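Local coordinates for colicin-B (PDB 1RH1), which kills E. coli and closely related bacteria as a channel-forming toxin that depolarises the cytoplasmic membrane and dissipates cellular energy, at residues G67-I72 against V123-L128; E97-A102 against M182-G187; L141-Q146 against Y169-L174. All blocks are in the same frame, centred on the assembly; numbering follows the deposited sequence.

Contact 1 (G67-I72 against V123-L128)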
ATOM      1  N   GLY A  67      13.193  25.381  -3.291  1.00  7.92           N
ATOM      2  CA  GLY A  67      13.224  24.963  -1.904  1.00  5.93           C
ATOM      3  C   GLY A  67      12.561  25.934  -0.956  1.00  2.76           C
ATOM      4  O   GLY A  67      12.213  25.532   0.145  1.00  5.32           O
ATOM      5  N   ILE A  68      12.376  27.204  -1.332  1.00  5.50           N
ATOM      6  CA  ILE A  68      11.748  28.200  -0.464  1.00  6.47           C
ATOM      7  C   ILE A  68      10.225  28.352  -0.677  1.00  6.20           C
ATOM      8  O   ILE A  68       9.745  28.899  -1.677  1.00  5.52           O
ATOM      9  CB  ILE A  68      12.511  29.577  -0.673  1.00  5.93           C
ATOM     10  CG1 ILE A  68      13.973  29.475  -0.247  1.00  3.93           C
ATOM     11  CG2 ILE A  68      11.913  30.653   0.214  1.00  3.81           C
ATOM     12  CD1 ILE A  68      14.877  30.708  -0.504  1.00  2.00           C
ATOM     13  N   ILE A  69       9.467  27.874   0.329  1.00  4.86           N
ATOM     14  CA  ILE A  69       8.002  27.933   0.385  1.00  4.51           C
ATOM     15  C   ILE A  69       7.461  29.350   0.403  1.00  5.54           C
ATOM     16  O   ILE A  69       7.969  30.242   1.094  1.00  8.26           O
ATOM     17  CB  ILE A  69       7.443  27.237   1.639  1.00  2.00           C
ATOM     18  CG1 ILE A  69       7.938  25.820   1.731  1.00  2.00           C
ATOM     19  CG2 ILE A  69       5.933  27.194   1.566  1.00  2.00           C
ATOM     20  CD1 ILE A  69       7.487  25.140   3.022  1.00  2.29           C
ATOM     21  N   ARG A  70       6.382  29.490  -0.384  1.00  9.39           N
ATOM     22  CA  ARG A  70       5.659  30.736  -0.579  1.00  2.00           C
ATOM     23  C   ARG A  70       4.149  30.560  -0.616  1.00  3.15           C
ATOM     24  O   ARG A  70       3.560  29.655  -1.203  1.00  2.00           O
ATOM     25  CB  ARG A  70       6.078  31.394  -1.873  1.00  2.00           C
ATOM     26  CG  ARG A  70       7.530  31.768  -1.961  1.00  3.01           C
ATOM     27  CD  ARG A  70       7.880  32.984  -1.142  1.00  5.30           C
ATOM     28  NE  ARG A  70       8.639  33.857  -2.022  1.00  8.61           N
ATOM     29  CZ  ARG A  70       8.828  35.161  -1.836  1.00  7.73           C
ATOM     30  NH1 ARG A  70       8.318  35.785  -0.772  1.00  8.26           N
ATOM     31  NH2 ARG A  70       9.513  35.837  -2.763  1.00  7.60           N
ATOM     32  N   ARG A  71       3.578  31.549   0.058  1.00  4.03           N
ATOM     33  CA  ARG A  71       2.161  31.722   0.241  1.00  4.38           C
ATOM     34  C   ARG A  71       1.633  32.574  -0.907  1.00  5.28           C
ATOM     35  O   ARG A  71       1.850  33.786  -1.014  1.00  5.12           O
ATOM     36  CB  ARG A  71       2.041  32.345   1.603  1.00  7.06           C
ATOM     37  CG  ARG A  71       0.657  32.566   2.110  1.00 14.34           C
ATOM     38  CD  ARG A  71       0.754  32.834   3.593  1.00 16.92           C
ATOM     39  NE  ARG A  71      -0.597  33.053   4.077  1.00 25.87           N
ATOM     40  CZ  ARG A  71      -1.305  32.105   4.702  1.00 27.69           C
ATOM     41  NH1 ARG A  71      -0.800  30.886   4.922  1.00 30.51           N
ATOM     42  NH2 ARG A  71      -2.549  32.379   5.111  1.00 28.79           N
ATOM     43  N   ILE A  72       0.998  31.846  -1.830  1.00  4.02           N
ATOM     44  CA  ILE A  72       0.463  32.398  -3.073  1.00  3.68           C
ATOM     45  C   ILE A  72      -1.065  32.412  -3.006  1.00  3.74           C
ATOM     46  O   ILE A  72      -1.719  31.437  -2.637  1.00  2.00           O
ATOM     47  CB  ILE A  72       1.107  31.521  -4.217  1.00  2.00           C
ATOM     48  CG1 ILE A  72       2.498  32.067  -4.374  1.00  2.00           C
ATOM     49  CG2 ILE A  72       0.511  31.639  -5.600  1.00  2.00           C
ATOM     50  CD1 ILE A  72       3.402  31.060  -5.051  1.00  6.60           C
ATOM     51  N   VAL A 123      10.848  13.322   5.902  1.00  2.00           N
ATOM     52  CA  VAL A 123      11.463  14.213   6.855  1.00  2.00           C
ATOM     53  C   VAL A 123      10.942  15.648   6.644  1.00  2.91           C
ATOM     54  O   VAL A 123      11.042  16.199   5.556  1.00  5.65           O
ATOM     55  CB  VAL A 123      13.004  14.157   6.699  1.00  3.32           C
ATOM     56  CG1 VAL A 123      13.615  15.058   7.770  1.00  6.80           C
ATOM     57  CG2 VAL A 123      13.580  12.756   6.937  1.00  5.85           C
ATOM     58  N   SER A 124      10.372  16.326   7.645  1.00  2.65           N
ATOM     59  CA  SER A 124       9.855  17.687   7.507  1.00  4.23           C
ATOM     60  C   SER A 124      10.867  18.802   7.261  1.00  3.02           C
ATOM     61  O   SER A 124      11.949  18.745   7.832  1.00  2.00           O
ATOM     62  CB  SER A 124       9.059  18.063   8.761  1.00  5.12           C
ATOM     63  OG  SER A 124       9.883  18.038   9.920  1.00  6.54           O
ATOM     64  N   PHE A 125      10.534  19.816   6.444  1.00  2.00           N
ATOM     65  CA  PHE A 125      11.392  20.972   6.283  1.00  3.16           C
ATOM     66  C   PHE A 125      10.727  22.312   6.698  1.00  6.32           C
ATOM     67  O   PHE A 125      11.380  23.343   6.912  1.00  2.55           O
ATOM     68  CB  PHE A 125      11.894  20.971   4.823  1.00  2.00           C
ATOM     69  CG  PHE A 125      10.924  21.129   3.669  1.00  2.00           C
ATOM     70  CD1 PHE A 125      10.578  22.403   3.220  1.00  2.34           C
ATOM     71  CD2 PHE A 125      10.370  20.007   3.064  1.00  2.00           C
ATOM     72  CE1 PHE A 125       9.677  22.546   2.178  1.00  2.00           C
ATOM     73  CE2 PHE A 125       9.471  20.165   2.025  1.00  2.00           C
ATOM     74  CZ  PHE A 125       9.126  21.432   1.589  1.00  2.00           C
ATOM     75  N   ALA A 126       9.395  22.314   6.892  1.00  7.47           N
ATOM     76  CA  ALA A 126       8.631  23.456   7.406  1.00  2.00           C
ATOM     77  C   ALA A 126       7.373  22.956   8.075  1.00  3.11           C
ATOM     78  O   ALA A 126       6.756  21.999   7.607  1.00  2.11           O
ATOM     79  CB  ALA A 126       8.153  24.388   6.340  1.00  2.00           C
ATOM     80  N   ARG A 127       7.050  23.627   9.192  1.00  4.90           N
ATOM     81  CA  ARG A 127       5.894  23.386  10.066  1.00  2.46           C
ATOM     82  C   ARG A 127       4.847  24.462   9.850  1.00  2.00           C
ATOM     83  O   ARG A 127       5.165  25.645   9.837  1.00  2.00           O
ATOM     84  CB  ARG A 127       6.307  23.419  11.533  1.00  2.00           C
ATOM     85  CG  ARG A 127       5.206  23.072  12.535  1.00  2.59           C
ATOM     86  CD  ARG A 127       5.700  23.060  13.971  1.00  2.00           C
ATOM     87  NE  ARG A 127       6.256  24.358  14.322  1.00  8.53           N
ATOM     88  CZ  ARG A 127       5.566  25.287  14.999  1.00 11.39           C
ATOM     89  NH1 ARG A 127       4.316  25.061  15.409  1.00 14.58           N
ATOM     90  NH2 ARG A 127       6.096  26.498  15.204  1.00 14.58           N
ATOM     91  N   LEU A 128       3.594  24.052   9.693  1.00  2.00           N
ATOM     92  CA  LEU A 128       2.488  24.958   9.435  1.00  2.16           C
ATOM     93  C   LEU A 128       1.453  25.272  10.534  1.00  3.95           C
ATOM     94  O   LEU A 128       0.765  24.417  11.120  1.00  4.64           O
ATOM     95  CB  LEU A 128       1.778  24.425   8.201  1.00  2.00           C
ATOM     96  CG  LEU A 128       2.223  24.844   6.818  1.00  2.00           C
ATOM     97  CD1 LEU A 128       3.711  24.726   6.577  1.00  2.00           C
ATOM     98  CD2 LEU A 128       1.468  23.966   5.893  1.00  2.00           C
TER
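Ile69 meets Phe125 and Ala126 at a classic beta bulge, where these two consecutive residues of strand 121-128 both lie opposite Met182 of the neighbouring strand 179-186. The contact is apolar and buried, and no hydrogen bond crosses it. Ile69 reaches over with its longer branch: CG1 sits beside the backbone N (chi1 -55°) and the chain runs on extended, which carries CD1 into the angle between the two bulge residues. There CD1 lies 3.5 Å from CE1 of Phe125, while CG1 follows at 3.7 Å from that same ring carbon. The isoleucine approaches the ring obliquely. Phe125 holds CG between its backbone N and carbonyl carbon (chi1 64°), and Gly67 O is 4.4 Å from its CE1.

Backbone bonding keeps the two sides in different sheets. Segment 67-72 pairs with strand 139-146 through Gly67, Arg70 and Ile72, whereas Val123 and Phe125 bond to Ile184 and Met182. Val247 touches both Ile69 and Ala126, and Leu141 also packs on Ile69.

Among the polar groups, Arg127 forms a salt bridge with Glu250, and Ser124 OG bonds to Gly252 O. Ile69 CD1 is also 3.5 Å from Ala126 CB, a methyl-to-methyl approach beside the phenyl ring.

Contact 2 (E97-A102 against M182-G187)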
ATOM      1  N   GLU A  97      17.383  27.901   1.795  1.00  7.99           N
ATOM      2  CA  GLU A  97      16.276  26.974   1.709  1.00 12.79           C
ATOM      3  C   GLU A  97      16.425  25.825   2.683  1.00 15.52           C
ATOM      4  O   GLU A  97      17.565  25.513   3.053  1.00 19.36           O
ATOM      5  CB  GLU A  97      16.181  26.478   0.279  1.00 13.59           C
ATOM      6  CG  GLU A  97      17.465  26.122  -0.457  1.00 16.10           C
ATOM      7  CD  GLU A  97      18.015  24.745  -0.141  1.00 15.87           C
ATOM      8  OE1 GLU A  97      17.442  23.754  -0.601  1.00 14.78           O
ATOM      9  OE2 GLU A  97      19.027  24.685   0.555  1.00 17.30           O
ATOM     10  N   LYS A  98      15.326  25.187   3.132  1.00 13.64           N
ATOM     11  CA  LYS A  98      15.441  24.132   4.137  1.00 13.33           C
ATOM     12  C   LYS A  98      15.315  22.684   3.650  1.00  9.99           C
ATOM     13  O   LYS A  98      15.488  21.742   4.443  1.00  8.80           O
ATOM     14  CB  LYS A  98      14.407  24.455   5.232  1.00 14.46           C
ATOM     15  CG  LYS A  98      14.585  23.771   6.612  1.00 17.81           C
ATOM     16  CD  LYS A  98      15.946  24.007   7.291  1.00 25.67           C
ATOM     17  CE  LYS A  98      16.319  25.456   7.662  1.00 29.54           C
ATOM     18  NZ  LYS A  98      17.712  25.564   8.085  1.00 27.70           N
ATOM     19  N   VAL A  99      15.095  22.480   2.334  1.00  6.59           N
ATOM     20  CA  VAL A  99      14.903  21.137   1.790  1.00  2.33           C
ATOM     21  C   VAL A  99      16.171  20.330   1.783  1.00  2.00           C
ATOM     22  O   VAL A  99      16.153  19.164   2.130  1.00  2.65           O
ATOM     23  CB  VAL A  99      14.381  21.159   0.370  1.00  2.00           C
ATOM     24  CG1 VAL A  99      13.925  19.761   0.011  1.00  2.00           C
ATOM     25  CG2 VAL A  99      13.211  22.109   0.249  1.00  2.00           C
ATOM     26  N   SER A 100      17.289  20.941   1.432  1.00  2.16           N
ATOM     27  CA  SER A 100      18.565  20.275   1.377  1.00  7.03           C
ATOM     28  C   SER A 100      18.971  19.648   2.706  1.00  5.12           C
ATOM     29  O   SER A 100      19.603  18.595   2.709  1.00  3.78           O
ATOM     30  CB  SER A 100      19.550  21.311   0.900  1.00 10.02           C
ATOM     31  OG  SER A 100      20.884  20.842   0.778  1.00 21.67           O
ATOM     32  N   ALA A 101      18.572  20.252   3.833  1.00  5.02           N
ATOM     33  CA  ALA A 101      18.837  19.688   5.154  1.00  2.00           C
ATOM     34  C   ALA A 101      17.924  18.503   5.436  1.00  3.39           C
ATOM     35  O   ALA A 101      18.399  17.479   5.925  1.00 11.89           O
ATOM     36  CB  ALA A 101      18.601  20.711   6.236  1.00  2.00           C
ATOM     37  N   ALA A 102      16.617  18.596   5.139  1.00  3.58           N
ATOM     38  CA  ALA A 102      15.686  17.494   5.299  1.00  2.00           C
ATOM     39  C   ALA A 102      16.042  16.328   4.388  1.00  3.11           C
ATOM     40  O   ALA A 102      15.773  15.174   4.708  1.00  5.16           O
ATOM     41  CB  ALA A 102      14.291  17.932   4.942  1.00  2.00           C
ATOM     42  N   MET A 182       5.259  20.248   6.242  1.00  2.00           N
ATOM     43  CA  MET A 182       5.627  20.072   4.846  1.00  2.51           C
ATOM     44  C   MET A 182       6.939  19.312   4.841  1.00  2.00           C
ATOM     45  O   MET A 182       7.886  19.708   5.520  1.00  2.23           O
ATOM     46  CB  MET A 182       5.768  21.414   4.164  1.00  3.91           C
ATOM     47  CG  MET A 182       4.385  22.013   3.971  1.00  2.00           C
ATOM     48  SD  MET A 182       4.103  22.557   2.284  1.00  2.00           S
ATOM     49  CE  MET A 182       4.344  21.004   1.483  1.00  2.00           C
ATOM     50  N   ALA A 183       6.972  18.197   4.102  1.00  2.00           N
ATOM     51  CA  ALA A 183       8.073  17.253   4.122  1.00  2.00           C
ATOM     52  C   ALA A 183       8.621  16.818   2.793  1.00  2.00           C
ATOM     53  O   ALA A 183       8.006  17.066   1.766  1.00  6.03           O
ATOM     54  CB  ALA A 183       7.668  15.985   4.790  1.00  2.00           C
ATOM     55  N   ILE A 184       9.773  16.135   2.797  1.00  2.94           N
ATOM     56  CA  ILE A 184      10.326  15.543   1.591  1.00  2.00           C
ATOM     57  C   ILE A 184      10.191  14.043   1.684  1.00  2.00           C
ATOM     58  O   ILE A 184      10.762  13.407   2.558  1.00  3.66           O
ATOM     59  CB  ILE A 184      11.809  15.953   1.413  1.00  2.00           C
ATOM     60  CG1 ILE A 184      12.360  15.205   0.227  1.00  2.00           C
ATOM     61  CG2 ILE A 184      12.617  15.702   2.668  1.00  2.00           C
ATOM     62  CD1 ILE A 184      13.834  15.492   0.005  1.00  2.75           C
ATOM     63  N   ILE A 185       9.413  13.435   0.809  1.00  2.00           N
ATOM     64  CA  ILE A 185       9.299  12.002   0.863  1.00  2.00           C
ATOM     65  C   ILE A 185      10.201  11.332  -0.139  1.00  2.00           C
ATOM     66  O   ILE A 185      10.706  11.926  -1.077  1.00  2.00           O
ATOM     67  CB  ILE A 185       7.836  11.590   0.645  1.00  2.00           C
ATOM     68  CG1 ILE A 185       7.176  12.202  -0.554  1.00  2.00           C
ATOM     69  CG2 ILE A 185       7.102  12.066   1.866  1.00  5.75           C
ATOM     70  CD1 ILE A 185       5.714  11.776  -0.779  1.00  2.00           C
ATOM     71  N   GLY A 186      10.460  10.066   0.080  1.00  2.00           N
ATOM     72  CA  GLY A 186      11.307   9.292  -0.801  1.00  2.80           C
ATOM     73  C   GLY A 186      11.409   7.864  -0.322  1.00  2.00           C
ATOM     74  O   GLY A 186      10.714   7.479   0.612  1.00  2.00           O
ATOM     75  N   GLY A 187      12.240   7.057  -0.975  1.00  2.00           N
ATOM     76  CA  GLY A 187      12.479   5.716  -0.477  1.00  2.50           C
ATOM     77  C   GLY A 187      11.867   4.576  -1.260  1.00  2.00           C
ATOM     78  O   GLY A 187      12.481   3.517  -1.321  1.00  2.00           O
TER
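Ala102 and Ile184 make the closer of the two contacts between the start of helix 99-110 and strand 179-186. The methyl CB of Ala102 lies 3.6 Å from the CG2 branch of Ile184, and that branch also comes within 3.8 Å of Ala102 O. One turn earlier on the helix, Val99 CG1 approaches the other end of the isoleucine, CD1, at a looser 4.3 Å. The two branches of Ile184 thus divide the work. CG1 is anti to the backbone N (chi1 175°) and the chain continues extended to Val99, leaving CG2 to meet Ala102. All three residues are buried, and their side chains meet through carbon atoms alone, with the Ala102 carbonyl oxygen beside CG2.

Neighbouring side chains complete this layer. Phe125 touches both Val99 and Ala102, Leu171 packs on Val99, and Tyr169 rests against Ile184. On one side of the strand, Ala183 and Ile185 bond by backbone with Thr172 and Arg170 of strand 169-176.

The start of the helix carries a weak capping bond. Glu97, just ahead of it, folds its side chain back so that OE1 accepts from Ser100 N (3.5 Å, N-H...O angle 149°). Another weak bond, from Ala102 N to Lys98 O at 3.4 Å, belongs to the same opening turn. Further out, Lys98 leans on Ser249 and Thr251, and Ser100 O bonds to Thr104 OG1.

The arrangement is that of an alpha helix laid on one face of an antiparallel beta sheet, with residues three apart on the helix meeting a single beta-branched side chain of an inner strand.

Contact 3 (L141-Q146 against Y169-L174)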
ATOM      1  N   LEU A 141       0.354  27.187  -0.682  1.00  2.00           N
ATOM      2  CA  LEU A 141       1.796  27.194  -0.445  1.00  2.00           C
ATOM      3  C   LEU A 141       2.506  26.456  -1.554  1.00  2.12           C
ATOM      4  O   LEU A 141       2.270  25.271  -1.766  1.00  3.08           O
ATOM      5  CB  LEU A 141       2.128  26.506   0.853  1.00  2.00           C
ATOM      6  CG  LEU A 141       1.590  27.143   2.101  1.00  2.00           C
ATOM      7  CD1 LEU A 141       1.825  26.226   3.236  1.00  2.00           C
ATOM      8  CD2 LEU A 141       2.298  28.445   2.397  1.00  4.61           C
ATOM      9  N   MET A 142       3.368  27.129  -2.294  1.00  2.00           N
ATOM     10  CA  MET A 142       4.036  26.471  -3.382  1.00  2.00           C
ATOM     11  C   MET A 142       5.514  26.368  -3.095  1.00  2.00           C
ATOM     12  O   MET A 142       6.125  27.266  -2.524  1.00  2.00           O
ATOM     13  CB  MET A 142       3.790  27.244  -4.673  1.00  2.44           C
ATOM     14  CG  MET A 142       2.354  27.169  -5.158  1.00  2.53           C
ATOM     15  SD  MET A 142       1.970  28.051  -6.683  1.00  2.00           S
ATOM     16  CE  MET A 142       0.308  27.499  -6.763  1.00  2.00           C
ATOM     17  N   VAL A 143       6.075  25.221  -3.487  1.00  4.77           N
ATOM     18  CA  VAL A 143       7.497  24.906  -3.333  1.00  5.96           C
ATOM     19  C   VAL A 143       7.993  24.455  -4.679  1.00  6.11           C
ATOM     20  O   VAL A 143       7.320  23.750  -5.426  1.00  7.45           O
ATOM     21  CB  VAL A 143       7.840  23.729  -2.402  1.00  5.26           C
ATOM     22  CG1 VAL A 143       9.099  24.109  -1.653  1.00  4.34           C
ATOM     23  CG2 VAL A 143       6.706  23.390  -1.443  1.00 12.85           C
ATOM     24  N   THR A 144       9.225  24.818  -4.966  1.00  7.41           N
ATOM     25  CA  THR A 144       9.798  24.542  -6.259  1.00  7.79           C
ATOM     26  C   THR A 144      11.098  23.789  -6.143  1.00  5.72           C
ATOM     27  O   THR A 144      11.798  23.874  -5.134  1.00  8.64           O
ATOM     28  CB  THR A 144       9.859  25.949  -6.894  1.00 10.64           C
ATOM     29  OG1 THR A 144       8.715  25.876  -7.730  1.00 13.28           O
ATOM     30  CG2 THR A 144      11.080  26.382  -7.672  1.00  9.05           C
ATOM     31  N   GLN A 145      11.371  22.977  -7.162  1.00  4.89           N
ATOM     32  CA  GLN A 145      12.620  22.237  -7.296  1.00  2.91           C
ATOM     33  C   GLN A 145      13.045  22.063  -8.750  1.00  4.10           C
ATOM     34  O   GLN A 145      12.227  21.732  -9.612  1.00  3.92           O
ATOM     35  CB  GLN A 145      12.523  20.842  -6.747  1.00  4.26           C
ATOM     36  CG  GLN A 145      12.400  20.611  -5.272  1.00  6.15           C
ATOM     37  CD  GLN A 145      13.707  20.706  -4.532  1.00  7.04           C
ATOM     38  OE1 GLN A 145      14.195  21.795  -4.268  1.00  9.61           O
ATOM     39  NE2 GLN A 145      14.287  19.570  -4.164  1.00  9.60           N
ATOM     40  N   GLN A 146      14.331  22.248  -9.058  1.00  2.00           N
ATOM     41  CA  GLN A 146      14.871  21.936 -10.379  1.00  6.34           C
ATOM     42  C   GLN A 146      14.672  20.451 -10.739  1.00  3.65           C
ATOM     43  O   GLN A 146      14.650  19.622  -9.822  1.00  3.09           O
ATOM     44  CB  GLN A 146      16.343  22.274 -10.383  1.00  6.57           C
ATOM     45  CG  GLN A 146      16.628  23.761 -10.328  1.00 10.33           C
ATOM     46  CD  GLN A 146      18.063  24.053  -9.921  1.00 15.20           C
ATOM     47  OE1 GLN A 146      18.826  24.748 -10.598  1.00 14.72           O
ATOM     48  NE2 GLN A 146      18.446  23.522  -8.758  1.00 22.94           N
ATOM     49  N   TYR A 169      12.439  11.818  -5.236  1.00  5.66           N
ATOM     50  CA  TYR A 169      12.108  12.665  -4.118  1.00  2.00           C
ATOM     51  C   TYR A 169      10.854  13.375  -4.541  1.00  3.61           C
ATOM     52  O   TYR A 169      10.602  13.586  -5.725  1.00  5.02           O
ATOM     53  CB  TYR A 169      13.209  13.712  -3.841  1.00  2.00           C
ATOM     54  CG  TYR A 169      14.411  13.052  -3.182  1.00  2.66           C
ATOM     55  CD1 TYR A 169      15.623  12.950  -3.848  1.00  5.85           C
ATOM     56  CD2 TYR A 169      14.274  12.454  -1.926  1.00  7.21           C
ATOM     57  CE1 TYR A 169      16.684  12.238  -3.261  1.00  8.54           C
ATOM     58  CE2 TYR A 169      15.322  11.742  -1.335  1.00  4.31           C
ATOM     59  CZ  TYR A 169      16.532  11.629  -2.007  1.00  7.97           C
ATOM     60  OH  TYR A 169      17.559  10.881  -1.447  1.00  6.07           O
ATOM     61  N   ARG A 170      10.036  13.690  -3.549  1.00  4.57           N
ATOM     62  CA  ARG A 170       8.834  14.466  -3.728  1.00  2.00           C
ATOM     63  C   ARG A 170       8.679  15.415  -2.571  1.00  2.02           C
ATOM     64  O   ARG A 170       9.130  15.170  -1.458  1.00  3.43           O
ATOM     65  CB  ARG A 170       7.623  13.578  -3.788  1.00  2.00           C
ATOM     66  CG  ARG A 170       7.453  12.950  -5.161  1.00  5.90           C
ATOM     67  CD  ARG A 170       6.173  12.129  -5.289  1.00 10.95           C
ATOM     68  NE  ARG A 170       4.993  12.966  -5.191  1.00 11.08           N
ATOM     69  CZ  ARG A 170       3.923  12.664  -4.453  1.00 14.53           C
ATOM     70  NH1 ARG A 170       2.921  13.515  -4.447  1.00 18.66           N
ATOM     71  NH2 ARG A 170       3.802  11.557  -3.720  1.00 20.56           N
ATOM     72  N   LEU A 171       8.076  16.556  -2.841  1.00  2.00           N
ATOM     73  CA  LEU A 171       7.784  17.526  -1.813  1.00  2.00           C
ATOM     74  C   LEU A 171       6.270  17.614  -1.617  1.00  2.00           C
ATOM     75  O   LEU A 171       5.540  18.077  -2.483  1.00  4.96           O
ATOM     76  CB  LEU A 171       8.403  18.833  -2.270  1.00  2.00           C
ATOM     77  CG  LEU A 171       9.766  19.226  -1.769  1.00  2.00           C
ATOM     78  CD1 LEU A 171      10.770  18.126  -1.908  1.00  2.00           C
ATOM     79  CD2 LEU A 171      10.183  20.414  -2.551  1.00  2.00           C
ATOM     80  N   THR A 172       5.742  17.099  -0.511  1.00  2.00           N
ATOM     81  CA  THR A 172       4.313  17.128  -0.173  1.00  5.32           C
ATOM     82  C   THR A 172       4.112  17.400   1.307  1.00  5.99           C
ATOM     83  O   THR A 172       5.027  17.923   1.938  1.00  5.83           O
ATOM     84  CB  THR A 172       3.584  15.805  -0.470  1.00  8.47           C
ATOM     85  OG1 THR A 172       4.330  14.750   0.120  1.00 11.99           O
ATOM     86  CG2 THR A 172       3.399  15.587  -1.947  1.00 17.89           C
ATOM     87  N   ASP A 173       2.972  17.077   1.927  1.00  2.00           N
ATOM     88  CA  ASP A 173       2.830  17.421   3.326  1.00  3.50           C
ATOM     89  C   ASP A 173       2.634  16.219   4.220  1.00  5.62           C
ATOM     90  O   ASP A 173       2.386  15.117   3.749  1.00  9.68           O
ATOM     91  CB  ASP A 173       1.686  18.461   3.478  1.00  2.00           C
ATOM     92  CG  ASP A 173       0.223  18.061   3.447  1.00  4.68           C
ATOM     93  OD1 ASP A 173      -0.174  17.132   2.749  1.00  8.55           O
ATOM     94  OD2 ASP A 173      -0.545  18.721   4.134  1.00  7.01           O
ATOM     95  N   LEU A 174       2.825  16.445   5.519  1.00  5.45           N
ATOM     96  CA  LEU A 174       2.849  15.409   6.534  1.00  3.50           C
ATOM     97  C   LEU A 174       1.971  15.774   7.702  1.00  3.04           C
ATOM     98  O   LEU A 174       2.258  16.696   8.482  1.00  2.00           O
ATOM     99  CB  LEU A 174       4.249  15.207   7.117  1.00  4.45           C
ATOM    100  CG  LEU A 174       4.995  13.948   6.967  1.00  2.00           C
ATOM    101  CD1 LEU A 174       5.866  13.851   8.164  1.00  2.00           C
ATOM    102  CD2 LEU A 174       4.088  12.762   6.853  1.00  2.00           C
TER
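Leu171 pushes its CD2 methyl between Val143 and Gln145, alternate residues on the same face of strand 139-146. The closer meeting is with the glutamine, where Leu171 CD2 lies 3.5 Å from Gln145 CG and 4.1 Å from Gln145 CD. On the valine, Leu171 CD2 is 4.0 Å from Val143 CG1 and 4.1 Å from Val143 CB. Leu171 crosses each of these side chains at about a right angle, and CD2 makes both approaches.

Gln145 takes part mainly through its aliphatic portion. A chi1 of -70° puts CG beside the backbone N and against the leucine methyl; the bend at chi2 (-80°) then turns the rest of the chain. All three residues that touch are buried, and the valine and leucine meet through apolar carbons alone.

No hydrogen bond joins the two segments, but strand 281-286 links them: its residues Ser284 and Tyr282 bond by backbone to Val143 and Gln145, while their side-chain hydroxyls, Ser284 OG and Tyr282 OH, hydrogen-bond to O and N of Leu171. The leucine is therefore held by its main chain as well as by its methyl group. Arg170 and Asp173 of the same strand tie it to distant parts of the chain, through salt bridges from Arg170 to Asp267 and to Asp17 of the TonB box, and from Asp173 to Arg297 of the long helix 291-340.

The contact itself is sheet-on-sheet packing, in which a strand of the antiparallel sheet sets a leucine between alternate side chains of the mixed sheet.

In the fold
The three contacts form one continuous patch, with centres about 9 Å apart for contacts 1 and 2 and about 8 Å for the other two pairs. Strand 179-186 of contact 2 lies between strands of the other two: on one side Ala126 O is 2.7 Å from Met182 N, and on the other it pairs antiparallel with strand 169-176 of contact 3. Contacts 1 and 3 share the mixed sheet, through strands 70-73 and 139-146, and Leu128 CD2 packs 3.5 Å from Leu141 CD1. Along the chain, contact 3 is nested in the loop closed by contact 2, whose segments alternate with those of contact 1. All lie in the N-terminal colicin-like family region that also contains the TonB box.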